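Local coordinates for esterase family protein (Staphylococcus aureus, PDB 6VH9) that is a serine esterase of the esterase D family and probably hydrolyses S-formylglutathione to formate and glutathione, at residues A[21-26]-A[73-78]. Residues are numbered along the deposited sequence; the frame is centred on the assembly and turned at random.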
ATOM      1  N   LEU A  21      -3.552   0.125  -9.472  1.00 23.31           N
ATOM      2  CA  LEU A  21      -3.715   1.423 -10.137  1.00 21.20           C
ATOM      3  C   LEU A  21      -3.481   2.466  -9.046  1.00 24.55           C
ATOM      4  O   LEU A  21      -3.874   2.237  -7.937  1.00 24.76           O
ATOM      5  CB  LEU A  21      -5.145   1.470 -10.676  1.00 29.44           C
ATOM      6  CG  LEU A  21      -5.712   2.822 -11.049  1.00 34.11           C
ATOM      7  CD1 LEU A  21      -5.074   3.328 -12.311  1.00 41.74           C
ATOM      8  CD2 LEU A  21      -7.197   2.713 -11.262  1.00 39.66           C
ATOM      9  N   THR A  22      -2.807   3.550  -9.366  1.00 19.64           N
ATOM     10  CA  THR A  22      -2.663   4.608  -8.359  1.00 22.87           C
ATOM     11  C   THR A  22      -3.319   5.893  -8.840  1.00 27.39           C
ATOM     12  O   THR A  22      -3.365   6.178 -10.049  1.00 24.48           O
ATOM     13  CB  THR A  22      -1.192   4.876  -8.004  1.00 32.76           C
ATOM     14  OG1 THR A  22      -0.501   5.338  -9.158  1.00 45.11           O
ATOM     15  CG2 THR A  22      -0.514   3.605  -7.486  1.00 32.32           C
ATOM     16  N   VAL A  23      -3.847   6.658  -7.877  1.00 21.10           N
ATOM     17  CA  VAL A  23      -4.603   7.873  -8.166  1.00 22.03           C
ATOM     18  C   VAL A  23      -4.168   8.974  -7.208  1.00 22.19           C
ATOM     19  O   VAL A  23      -4.059   8.749  -5.995  1.00 25.35           O
ATOM     20  CB  VAL A  23      -6.125   7.641  -8.061  1.00 22.16           C
ATOM     21  CG1 VAL A  23      -6.893   8.973  -8.159  1.00 24.98           C
ATOM     22  CG2 VAL A  23      -6.596   6.685  -9.177  1.00 25.90           C
ATOM     23  N   ILE A  24      -3.896  10.156  -7.752  1.00 21.17           N
ATOM     24  CA  ILE A  24      -3.742  11.371  -6.954  1.00 20.16           C
ATOM     25  C   ILE A  24      -5.044  12.149  -7.070  1.00 23.21           C
ATOM     26  O   ILE A  24      -5.479  12.469  -8.182  1.00 22.63           O
ATOM     27  CB  ILE A  24      -2.554  12.224  -7.424  1.00 24.05           C
ATOM     28  CG1 ILE A  24      -1.229  11.518  -7.147  1.00 30.05           C
ATOM     29  CG2 ILE A  24      -2.562  13.578  -6.713  1.00 29.27           C
ATOM     30  CD1 ILE A  24      -0.060  12.091  -7.964  1.00 26.11           C
ATOM     31  N   LEU A  25      -5.671  12.455  -5.929  1.00 23.58           N
ATOM     32  CA  LEU A  25      -6.959  13.147  -5.891  1.00 21.92           C
ATOM     33  C   LEU A  25      -6.807  14.365  -4.989  1.00 26.56           C
ATOM     34  O   LEU A  25      -6.939  14.261  -3.760  1.00 28.93           O
ATOM     35  CB  LEU A  25      -8.068  12.217  -5.400  1.00 24.06           C
ATOM     36  CG  LEU A  25      -9.502  12.684  -5.631  1.00 25.41           C
ATOM     37  CD1 LEU A  25      -9.875  12.552  -7.121  1.00 24.75           C
ATOM     38  CD2 LEU A  25     -10.467  11.871  -4.772  1.00 27.91           C
ATOM     39  N   PRO A  26      -6.503  15.533  -5.561  1.00 25.85           N
ATOM     40  CA  PRO A  26      -6.335  16.734  -4.739  1.00 22.83           C
ATOM     41  C   PRO A  26      -7.613  17.041  -3.974  1.00 31.30           C
ATOM     42  O   PRO A  26      -8.719  16.694  -4.396  1.00 33.01           O
ATOM     43  CB  PRO A  26      -6.021  17.825  -5.769  1.00 26.60           C
ATOM     44  CG  PRO A  26      -5.426  17.084  -6.917  1.00 27.63           C
ATOM     45  CD  PRO A  26      -6.180  15.791  -6.976  1.00 28.83           C
ATOM     46  N   ALA A  73      -6.203  15.930 -10.753  1.00 26.87           N
ATOM     47  CA  ALA A  73      -6.216  14.497 -10.488  1.00 23.43           C
ATOM     48  C   ALA A  73      -5.321  13.771 -11.487  1.00 22.18           C
ATOM     49  O   ALA A  73      -5.280  14.114 -12.671  1.00 24.66           O
ATOM     50  CB  ALA A  73      -7.639  13.952 -10.565  1.00 26.21           C
ATOM     51  N   VAL A  74      -4.617  12.745 -11.019  1.00 23.85           N
ATOM     52  CA  VAL A  74      -3.697  11.987 -11.867  1.00 23.33           C
ATOM     53  C   VAL A  74      -3.989  10.501 -11.717  1.00 23.78           C
ATOM     54  O   VAL A  74      -4.048   9.979 -10.599  1.00 23.64           O
ATOM     55  CB  VAL A  74      -2.220  12.291 -11.540  1.00 21.88           C
ATOM     56  CG1 VAL A  74      -1.295  11.560 -12.515  1.00 22.24           C
ATOM     57  CG2 VAL A  74      -1.942  13.805 -11.603  1.00 23.19           C
ATOM     58  N   ILE A  75      -4.135   9.818 -12.847  1.00 20.80           N
ATOM     59  CA  ILE A  75      -4.460   8.398 -12.894  1.00 21.43           C
ATOM     60  C   ILE A  75      -3.235   7.676 -13.443  1.00 25.31           C
ATOM     61  O   ILE A  75      -2.793   7.958 -14.566  1.00 25.10           O
ATOM     62  CB  ILE A  75      -5.685   8.142 -13.785  1.00 24.03           C
ATOM     63  CG1 ILE A  75      -6.800   9.164 -13.494  1.00 22.69           C
ATOM     64  CG2 ILE A  75      -6.163   6.702 -13.656  1.00 22.83           C
ATOM     65  CD1 ILE A  75      -7.344   9.109 -12.073  1.00 22.94           C
ATOM     66  N   MET A  76      -2.694   6.736 -12.677  1.00 22.01           N
ATOM     67  CA  MET A  76      -1.456   6.064 -13.078  1.00 23.02           C
ATOM     68  C   MET A  76      -1.669   4.560 -13.160  1.00 23.91           C
ATOM     69  O   MET A  76      -1.568   3.857 -12.140  1.00 23.60           O
ATOM     70  CB  MET A  76      -0.315   6.398 -12.117  1.00 23.70           C
ATOM     71  CG  MET A  76       0.217   7.813 -12.332  1.00 23.28           C
ATOM     72  SD  MET A  76       0.960   8.583 -10.877  1.00 25.69           S
ATOM     73  CE  MET A  76      -0.469   8.709  -9.782  1.00 22.62           C
ATOM     74  N   PRO A  77      -1.951   4.016 -14.340  1.00 22.95           N
ATOM     75  CA  PRO A  77      -2.178   2.574 -14.461  1.00 23.21           C
ATOM     76  C   PRO A  77      -0.882   1.800 -14.682  1.00 21.94           C
ATOM     77  O   PRO A  77       0.195   2.376 -14.837  1.00 25.82           O
ATOM     78  CB  PRO A  77      -3.107   2.474 -15.685  1.00 21.78           C
ATOM     79  CG  PRO A  77      -2.777   3.671 -16.496  1.00 27.61           C
ATOM     80  CD  PRO A  77      -2.260   4.742 -15.581  1.00 25.47           C
ATOM     81  N   ASN A  78      -1.008   0.468 -14.648  1.00 18.83           N
ATOM     82  CA  ASN A  78       0.095  -0.445 -14.932  1.00 24.45           C
ATOM     83  C   ASN A  78      -0.225  -1.250 -16.191  1.00 23.33           C
ATOM     84  O   ASN A  78      -1.280  -1.897 -16.258  1.00 23.25           O
ATOM     85  CB  ASN A  78       0.337  -1.386 -13.741  1.00 24.03           C
ATOM     86  CG  ASN A  78       1.393  -2.450 -14.041  1.00 29.48           C
ATOM     87  OD1 ASN A  78       2.389  -2.194 -14.739  1.00 28.24           O
ATOM     88  ND2 ASN A  78       1.168  -3.652 -13.534  1.00 26.32           N
TER
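T22 and M76 form a hydrogen-bonded pair where two antiparallel strands meet in the central sheet of an alpha/beta-hydrolase fold. M76 N gives a 2.8 Å bond to T22 O. T22 N returns one to M76 O. I24 and V74 are bonded in the same two-way manner. Between these pairs V23 and I75 make a non-hydrogen-bonded pair, with V23 CA 3.3 Å from V74 O in a CA-H...O contact.

T22, I24, V74 and M76 share one face. There I24 and V74 lie side by side, and helix 63-69 packs on both. The M76 chain bends at chi3 (-65°). This turns CE back to 3.9 Å from I24 CD1. The opposite face carries V23 and I75, where I75 CD1 sits 3.8 Å from V23 CG2. L21 CD1 reaches I75 CG2 and P77 CB, and helix 93-107 packs against L21, I75 and P77. Strand 3-12 continues the sheet beyond 21-26, and strand 42-47 beyond 73-76. T22 OG1 is hydrogen-bonded to E54 O, and it also lies 3.1 Å from M76 CB.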